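PDB 6DGM: phosphoglycerol transferase GacH from Streptococcus pyogenes MGAS5005, which probably transfers glycerol phosphate onto the rhamnose polysaccharide of the streptococcal cell wall, through a manganese-binding extracellular domain of the LTA synthase family. Local coordinates for residues K304-I309 against L318-D323; T264-G269 against S312-A317. All blocks are in the same frame, centred on the assembly; numbering follows the deposited sequence.

Interaction 1 of 2, residues K304-I309 against L318-D323; sequences KNHPLI and LFEHTD. With CA (calcium ion), chain E.
E320 swings its CG to the side away from its own amide N (chi1 -175°) and stays extended beyond it, which carries the carboxylate off helix 314-321 to H306, whose ring comes from the opposite direction. NE2 of H306 donates to OE1 of E320 at 2.6 Å, with an N-H...O angle of 159°. The oxygen uses its syn lone pair and lies close to the plane of the imidazole, while the carboxylate is turned 41° from that ring. The carboxylate would probably polarise the imidazole and hold its NE2-H toward OE1.

K304 bends at chi2 and lays its aliphatic chain obliquely across E320; its CG is 3.7 Å from OE1 of E320. Its ammonium does not touch the acid directly: water 1 donates to OE2 of E320 at 2.8 Å and accepts a longer bond from NZ of K304. The contact fastens the approach to edge strand 308-310 onto the last turn of the helix, in the alkaline phosphatase-like sulfatase fold.

That helix finishes in a Schellman motif, D323 taking positive phi and its N bonding back to O of E320. In the same last turn, O of L318 accepts from both N and OG1 of T322, on opposite faces of its carbonyl plane. Beyond the turn, OD1 of D323 binds the calcium ion at 2.4 Å, alongside three waters and the backbone O of D31.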
ATOM      1  N   LYS A 304       2.563  15.004  -7.770  1.00 27.49           N
ATOM      2  CA  LYS A 304       1.359  15.524  -7.144  1.00 27.50           C
ATOM      3  C   LYS A 304       1.622  15.739  -5.657  1.00 27.85           C
ATOM      4  O   LYS A 304       2.412  15.023  -5.036  1.00 27.46           O
ATOM      5  CB  LYS A 304       0.211  14.527  -7.315  1.00 28.95           C
ATOM      6  CG  LYS A 304      -0.067  14.104  -8.759  1.00 33.01           C
ATOM      7  CD  LYS A 304      -0.647  15.251  -9.564  1.00 37.53           C
ATOM      8  CE  LYS A 304      -0.977  14.817 -10.996  1.00 39.45           C
ATOM      9  NZ  LYS A 304      -1.616  15.911 -11.776  1.00 41.65           N
ATOM     10  N   ASN A 305       0.951  16.731  -5.087  1.00 28.66           N
ATOM     11  CA  ASN A 305       1.220  17.156  -3.714  1.00 29.34           C
ATOM     12  C   ASN A 305       0.345  16.347  -2.769  1.00 26.27           C
ATOM     13  O   ASN A 305      -0.836  16.658  -2.583  1.00 26.06           O
ATOM     14  CB  ASN A 305       0.936  18.650  -3.578  1.00 34.13           C
ATOM     15  CG  ASN A 305       1.225  19.174  -2.181  1.00 40.18           C
ATOM     16  OD1 ASN A 305       2.080  18.647  -1.475  1.00 38.16           O
ATOM     17  ND2 ASN A 305       0.518  20.215  -1.784  1.00 46.97           N
ATOM     18  N   HIS A 306       0.931  15.316  -2.156  1.00 23.95           N
ATOM     19  CA  HIS A 306       0.242  14.469  -1.182  1.00 22.19           C
ATOM     20  C   HIS A 306       1.230  14.094  -0.087  1.00 20.95           C
ATOM     21  O   HIS A 306       1.685  12.946   0.003  1.00 20.59           O
ATOM     22  CB  HIS A 306      -0.308  13.210  -1.854  1.00 21.96           C
ATOM     23  CG  HIS A 306      -1.391  13.485  -2.849  1.00 23.24           C
ATOM     24  ND1 HIS A 306      -2.600  14.048  -2.495  1.00 24.40           N
ATOM     25  CD2 HIS A 306      -1.439  13.299  -4.188  1.00 25.07           C
ATOM     26  CE1 HIS A 306      -3.353  14.179  -3.573  1.00 25.00           C
ATOM     27  NE2 HIS A 306      -2.670  13.736  -4.615  1.00 24.92           N
ATOM     28  N   PRO A 307       1.582  15.048   0.778  1.00 22.05           N
ATOM     29  CA  PRO A 307       2.683  14.792   1.729  1.00 21.65           C
ATOM     30  C   PRO A 307       2.372  13.739   2.774  1.00 21.25           C
ATOM     31  O   PRO A 307       3.309  13.138   3.318  1.00 20.32           O
ATOM     32  CB  PRO A 307       2.933  16.157   2.380  1.00 23.99           C
ATOM     33  CG  PRO A 307       1.671  16.956   2.119  1.00 25.38           C
ATOM     34  CD  PRO A 307       1.106  16.443   0.819  1.00 24.37           C
ATOM     35  N   LEU A 308       1.096  13.504   3.074  1.00 21.48           N
ATOM     36  CA  LEU A 308       0.701  12.566   4.120  1.00 20.52           C
ATOM     37  C   LEU A 308      -0.635  11.974   3.697  1.00 19.91           C
ATOM     38  O   LEU A 308      -1.646  12.689   3.622  1.00 20.36           O
ATOM     39  CB  LEU A 308       0.574  13.288   5.457  1.00 22.76           C
ATOM     40  CG  LEU A 308      -0.049  12.512   6.615  1.00 27.72           C
ATOM     41  CD1 LEU A 308       0.672  11.221   6.843  1.00 28.86           C
ATOM     42  CD2 LEU A 308      -0.048  13.368   7.870  1.00 31.57           C
ATOM     43  N   ILE A 309      -0.645  10.669   3.433  1.00 18.90           N
ATOM     44  CA  ILE A 309      -1.857   9.969   3.034  1.00 19.35           C
ATOM     45  C   ILE A 309      -1.918   8.647   3.788  1.00 17.84           C
ATOM     46  O   ILE A 309      -0.999   8.276   4.518  1.00 17.65           O
ATOM     47  CB  ILE A 309      -1.943   9.751   1.515  1.00 20.45           C
ATOM     48  CG1 ILE A 309      -0.828   8.832   1.021  1.00 21.17           C
ATOM     49  CG2 ILE A 309      -1.903  11.115   0.782  1.00 22.14           C
ATOM     50  CD1 ILE A 309      -0.857   8.642  -0.498  1.00 22.52           C
ATOM     51  N   LEU A 318      -3.033   6.664  -7.388  1.00 18.57           N
ATOM     52  CA  LEU A 318      -2.503   6.033  -8.594  1.00 20.01           C
ATOM     53  C   LEU A 318      -3.260   6.502  -9.827  1.00 20.64           C
ATOM     54  O   LEU A 318      -2.658   6.800 -10.868  1.00 20.75           O
ATOM     55  CB  LEU A 318      -2.592   4.509  -8.453  1.00 20.09           C
ATOM     56  CG  LEU A 318      -2.417   3.678  -9.726  1.00 21.72           C
ATOM     57  CD1 LEU A 318      -0.943   3.657 -10.100  1.00 20.70           C
ATOM     58  CD2 LEU A 318      -2.956   2.276  -9.570  1.00 23.67           C
ATOM     59  N   PHE A 319      -4.590   6.538  -9.743  1.00 19.70           N
ATOM     60  CA  PHE A 319      -5.368   7.060 -10.861  1.00 19.37           C
ATOM     61  C   PHE A 319      -4.973   8.497 -11.175  1.00 20.32           C
ATOM     62  O   PHE A 319      -4.840   8.872 -12.347  1.00 21.14           O
ATOM     63  CB  PHE A 319      -6.863   6.991 -10.550  1.00 20.97           C
ATOM     64  CG  PHE A 319      -7.500   5.651 -10.843  1.00 23.72           C
ATOM     65  CD1 PHE A 319      -7.349   4.584  -9.975  1.00 26.22           C
ATOM     66  CD2 PHE A 319      -8.269   5.472 -11.979  1.00 23.70           C
ATOM     67  CE1 PHE A 319      -7.954   3.358 -10.247  1.00 27.58           C
ATOM     68  CE2 PHE A 319      -8.858   4.259 -12.260  1.00 24.86           C
ATOM     69  CZ  PHE A 319      -8.705   3.197 -11.403  1.00 26.85           C
ATOM     70  N   GLU A 320      -4.792   9.326 -10.142  1.00 20.84           N
ATOM     71  CA  GLU A 320      -4.416  10.714 -10.389  1.00 22.16           C
ATOM     72  C   GLU A 320      -3.029  10.798 -11.015  1.00 22.19           C
ATOM     73  O   GLU A 320      -2.810  11.551 -11.977  1.00 23.06           O
ATOM     74  CB  GLU A 320      -4.460  11.511  -9.091  1.00 23.05           C
ATOM     75  CG  GLU A 320      -4.189  12.983  -9.298  1.00 24.60           C
ATOM     76  CD  GLU A 320      -3.958  13.719  -8.008  1.00 26.50           C
ATOM     77  OE1 GLU A 320      -3.256  13.171  -7.114  1.00 26.68           O
ATOM     78  OE2 GLU A 320      -4.476  14.840  -7.886  1.00 28.41           O
ATOM     79  N   HIS A 321      -2.070  10.046 -10.470  1.00 20.55           N
ATOM     80  CA  HIS A 321      -0.696  10.128 -10.958  1.00 21.55           C
ATOM     81  C   HIS A 321      -0.611   9.719 -12.422  1.00 22.25           C
ATOM     82  O   HIS A 321       0.100  10.350 -13.210  1.00 24.02           O
ATOM     83  CB  HIS A 321       0.236   9.259 -10.094  1.00 20.26           C
ATOM     84  CG  HIS A 321       1.663   9.321 -10.521  1.00 21.42           C
ATOM     85  ND1 HIS A 321       2.486  10.376 -10.193  1.00 21.84           N
ATOM     86  CD2 HIS A 321       2.402   8.488 -11.290  1.00 21.44           C
ATOM     87  CE1 HIS A 321       3.675  10.190 -10.743  1.00 22.28           C
ATOM     88  NE2 HIS A 321       3.653   9.048 -11.407  1.00 21.49           N
ATOM     89  N   THR A 322      -1.338   8.672 -12.805  1.00 22.15           N
ATOM     90  CA  THR A 322      -1.339   8.188 -14.170  1.00 23.62           C
ATOM     91  C   THR A 322      -2.375   8.873 -15.056  1.00 25.41           C
ATOM     92  O   THR A 322      -2.493   8.500 -16.226  1.00 27.23           O
ATOM     93  CB  THR A 322      -1.588   6.680 -14.205  1.00 22.82           C
ATOM     94  OG1 THR A 322      -2.882   6.378 -13.674  1.00 22.48           O
ATOM     95  CG2 THR A 322      -0.517   5.952 -13.411  1.00 22.82           C
ATOM     96  N   ASP A 323      -3.129   9.843 -14.530  1.00 25.11           N
ATOM     97  CA  ASP A 323      -4.150  10.574 -15.299  1.00 24.46           C
ATOM     98  C   ASP A 323      -5.195   9.632 -15.898  1.00 24.46           C
ATOM     99  O   ASP A 323      -5.641   9.803 -17.037  1.00 26.29           O
ATOM    100  CB  ASP A 323      -3.512  11.461 -16.373  1.00 25.98           C
ATOM    101  CG  ASP A 323      -4.376  12.649 -16.738  1.00 29.08           C
ATOM    102  OD1 ASP A 323      -4.941  13.271 -15.813  1.00 29.31           O
ATOM    103  OD2 ASP A 323      -4.466  12.965 -17.940  1.00 32.06           O
TER
HETATM  104 CA    CA E 903      -5.230  15.579 -16.466  1.00 44.06          CA
HETATM  105  O   HOH W   1      -4.391  16.548 -10.158  1.00 39.12           O
HETATM  106  O   HOH W   2      -5.305  15.484 -18.927  1.00 43.61           O
HETATM  107  O   HOH W   3      -6.861  15.680 -14.330  1.00 48.83           O
HETATM  108  O   HOH W   4      -5.372  18.277 -16.848  1.00 48.27           O

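Interaction 2 of 2, residues T264-G269 against S312-A317; sequences TVVFYG and SDFTAA
Strand 263-269 runs through the interior of the large mixed sheet of this alkaline phosphatase-like domain, and residues 312-317, at the start of helix 314-321, meet it through one aromatic side chain, F314. V266 and Y268, two residues apart on the strand, both point toward the helix and receive that ring.

A chi1 of 180° directs CG1 of V266 over one face of the F314 ring. Displaced toward the rim, CG1 of V266 makes a CH-pi contact 4.0 Å from the centroid of the F314 ring and 3.7 Å from CG of F314. The far end of the phenyl meets Y268: CE2 of F314 sits above a face of the tyrosine ring, 3.4 Å from CG of Y268, and CZ of F314 lies 3.6 Å from CB of Y268. The two planes are inclined at 52° with centroids 5.0 Å apart, an oblique meeting of the two rings. In Y268, CG stands between the backbone N and the carbonyl carbon (chi1 69°), which turns the base of the ring to the incoming phenyl.

T96 of helix 89-98 touches both aromatic residues, and the ring of Y293 also meets F314. The strand leads directly to D270 and H271, which bind manganese; the side chain of Y268 is itself about 9 Å from that ion.

Every contact between the two segments is apolar, carbon against carbon, so this end of the helix is fitted to the strand by shape and dispersion, with the methyl-to-ring CH-pi contact adding a slight directional preference.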
ATOM      1  N   THR A 264       3.637   1.459 -13.546  1.00 17.20           N
ATOM      2  CA  THR A 264       3.658   2.326 -12.367  1.00 16.10           C
ATOM      3  C   THR A 264       3.789   1.464 -11.121  1.00 15.92           C
ATOM      4  O   THR A 264       3.143   0.422 -11.013  1.00 16.45           O
ATOM      5  CB  THR A 264       2.420   3.232 -12.303  1.00 17.38           C
ATOM      6  OG1 THR A 264       2.413   4.109 -13.437  1.00 18.33           O
ATOM      7  CG2 THR A 264       2.431   4.103 -11.053  1.00 18.05           C
ATOM      8  N   VAL A 265       4.663   1.891 -10.217  1.00 15.50           N
ATOM      9  CA  VAL A 265       4.931   1.215  -8.953  1.00 15.56           C
ATOM     10  C   VAL A 265       4.405   2.091  -7.823  1.00 16.06           C
ATOM     11  O   VAL A 265       4.735   3.282  -7.742  1.00 16.70           O
ATOM     12  CB  VAL A 265       6.437   0.976  -8.755  1.00 18.20           C
ATOM     13  CG1 VAL A 265       6.701   0.315  -7.413  1.00 17.48           C
ATOM     14  CG2 VAL A 265       7.034   0.142  -9.901  1.00 20.04           C
ATOM     15  N   VAL A 266       3.598   1.497  -6.948  1.00 14.94           N
ATOM     16  CA  VAL A 266       3.215   2.094  -5.675  1.00 14.61           C
ATOM     17  C   VAL A 266       4.055   1.384  -4.617  1.00 14.79           C
ATOM     18  O   VAL A 266       3.855   0.200  -4.357  1.00 14.63           O
ATOM     19  CB  VAL A 266       1.719   1.922  -5.391  1.00 15.20           C
ATOM     20  CG1 VAL A 266       1.363   2.550  -4.052  1.00 15.77           C
ATOM     21  CG2 VAL A 266       0.869   2.521  -6.517  1.00 16.51           C
ATOM     22  N   PHE A 267       5.023   2.092  -4.044  1.00 15.55           N
ATOM     23  CA  PHE A 267       6.017   1.527  -3.140  1.00 15.18           C
ATOM     24  C   PHE A 267       5.806   2.149  -1.772  1.00 15.13           C
ATOM     25  O   PHE A 267       5.730   3.371  -1.656  1.00 15.25           O
ATOM     26  CB  PHE A 267       7.409   1.910  -3.660  1.00 16.15           C
ATOM     27  CG  PHE A 267       8.542   1.359  -2.854  1.00 17.04           C
ATOM     28  CD1 PHE A 267       8.978   2.024  -1.720  1.00 18.74           C
ATOM     29  CD2 PHE A 267       9.188   0.195  -3.244  1.00 17.90           C
ATOM     30  CE1 PHE A 267      10.028   1.532  -0.969  1.00 19.28           C
ATOM     31  CE2 PHE A 267      10.255  -0.304  -2.487  1.00 18.50           C
ATOM     32  CZ  PHE A 267      10.665   0.375  -1.350  1.00 18.66           C
ATOM     33  N   TYR A 268       5.752   1.320  -0.726  1.00 14.25           N
ATOM     34  CA  TYR A 268       5.492   1.865   0.597  1.00 14.38           C
ATOM     35  C   TYR A 268       5.973   0.900   1.668  1.00 14.53           C
ATOM     36  O   TYR A 268       5.941  -0.319   1.484  1.00 14.23           O
ATOM     37  CB  TYR A 268       3.990   2.171   0.807  1.00 14.27           C
ATOM     38  CG  TYR A 268       3.115   0.935   0.887  1.00 14.53           C
ATOM     39  CD1 TYR A 268       2.747   0.239  -0.259  1.00 15.42           C
ATOM     40  CD2 TYR A 268       2.645   0.472   2.119  1.00 14.81           C
ATOM     41  CE1 TYR A 268       1.941  -0.881  -0.188  1.00 16.71           C
ATOM     42  CE2 TYR A 268       1.836  -0.655   2.199  1.00 15.84           C
ATOM     43  CZ  TYR A 268       1.486  -1.319   1.049  1.00 16.84           C
ATOM     44  OH  TYR A 268       0.675  -2.425   1.146  1.00 17.62           O
ATOM     45  N   GLY A 269       6.400   1.462   2.795  1.00 15.75           N
ATOM     46  CA  GLY A 269       6.593   0.644   3.976  1.00 15.80           C
ATOM     47  C   GLY A 269       5.275   0.479   4.711  1.00 15.17           C
ATOM     48  O   GLY A 269       4.479   1.416   4.849  1.00 15.51           O
ATOM     49  N   SER A 312      -5.086   3.341   2.390  1.00 15.68           N
ATOM     50  CA  SER A 312      -6.320   3.198   1.636  1.00 16.44           C
ATOM     51  C   SER A 312      -6.434   4.196   0.494  1.00 17.04           C
ATOM     52  O   SER A 312      -7.287   4.016  -0.377  1.00 18.88           O
ATOM     53  CB  SER A 312      -7.514   3.353   2.586  1.00 17.42           C
ATOM     54  OG  SER A 312      -7.422   4.580   3.280  1.00 18.58           O
ATOM     55  N   ASP A 313      -5.602   5.240   0.482  1.00 16.56           N
ATOM     56  CA  ASP A 313      -5.641   6.279  -0.527  1.00 16.90           C
ATOM     57  C   ASP A 313      -4.819   5.956  -1.770  1.00 16.78           C
ATOM     58  O   ASP A 313      -4.860   6.726  -2.727  1.00 17.37           O
ATOM     59  CB  ASP A 313      -5.070   7.590   0.044  1.00 18.15           C
ATOM     60  CG  ASP A 313      -5.947   8.231   1.099  1.00 18.89           C
ATOM     61  OD1 ASP A 313      -7.193   8.193   0.970  1.00 19.44           O
ATOM     62  OD2 ASP A 313      -5.365   8.781   2.066  1.00 19.16           O
ATOM     63  N   PHE A 314      -4.044   4.859  -1.766  1.00 15.73           N
ATOM     64  CA  PHE A 314      -3.073   4.667  -2.834  1.00 16.26           C
ATOM     65  C   PHE A 314      -3.741   4.544  -4.199  1.00 17.47           C
ATOM     66  O   PHE A 314      -3.231   5.086  -5.182  1.00 18.13           O
ATOM     67  CB  PHE A 314      -2.195   3.449  -2.578  1.00 16.39           C
ATOM     68  CG  PHE A 314      -1.114   3.671  -1.540  1.00 19.30           C
ATOM     69  CD1 PHE A 314      -0.544   4.915  -1.321  1.00 24.31           C
ATOM     70  CD2 PHE A 314      -0.670   2.616  -0.786  1.00 16.68           C
ATOM     71  CE1 PHE A 314       0.451   5.079  -0.350  1.00 23.89           C
ATOM     72  CE2 PHE A 314       0.315   2.774   0.177  1.00 16.14           C
ATOM     73  CZ  PHE A 314       0.880   3.990   0.385  1.00 19.05           C
ATOM     74  N   THR A 315      -4.869   3.833  -4.291  1.00 16.92           N
ATOM     75  CA  THR A 315      -5.482   3.633  -5.602  1.00 17.47           C
ATOM     76  C   THR A 315      -5.970   4.953  -6.195  1.00 18.08           C
ATOM     77  O   THR A 315      -5.735   5.236  -7.368  1.00 18.06           O
ATOM     78  CB  THR A 315      -6.609   2.605  -5.546  1.00 18.26           C
ATOM     79  OG1 THR A 315      -6.091   1.380  -5.044  1.00 17.53           O
ATOM     80  CG2 THR A 315      -7.181   2.335  -6.963  1.00 19.97           C
ATOM     81  N   ALA A 316      -6.642   5.780  -5.405  1.00 18.19           N
ATOM     82  CA  ALA A 316      -7.035   7.085  -5.923  1.00 18.57           C
ATOM     83  C   ALA A 316      -5.814   7.890  -6.346  1.00 18.21           C
ATOM     84  O   ALA A 316      -5.829   8.577  -7.378  1.00 19.57           O
ATOM     85  CB  ALA A 316      -7.845   7.845  -4.884  1.00 19.81           C
ATOM     86  N   ALA A 317      -4.742   7.815  -5.559  1.00 17.20           N
ATOM     87  CA  ALA A 317      -3.535   8.541  -5.921  1.00 18.49           C
ATOM     88  C   ALA A 317      -2.904   7.976  -7.180  1.00 18.27           C
ATOM     89  O   ALA A 317      -2.310   8.723  -7.965  1.00 19.23           O
ATOM     90  CB  ALA A 317      -2.546   8.525  -4.767  1.00 19.58           C
TER

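How the interactions relate
Of the segments involved, strand 263-269 comes first along the chain, which then passes through strand 290-297 to the segment 304-309, running into strand 308-310, and from there into helix 314-321. Interaction 2 closes the longer loop, with 42 residues between its segments, whereas interaction 1 spans only eight. The segments alternate along the sequence, so the two contacts cross instead of nesting. Both use the same helix: its N-terminal end meets strand 263-269 and its C-terminal end the approach to strand 308-310. The contacts meet directly, for CD1 of I309 packs on the F314 ring and L318 and T322 rest on T264. The helix thus connects the strand leading to manganese ligands D270 and H271 with the turn bearing calcium ligand D323.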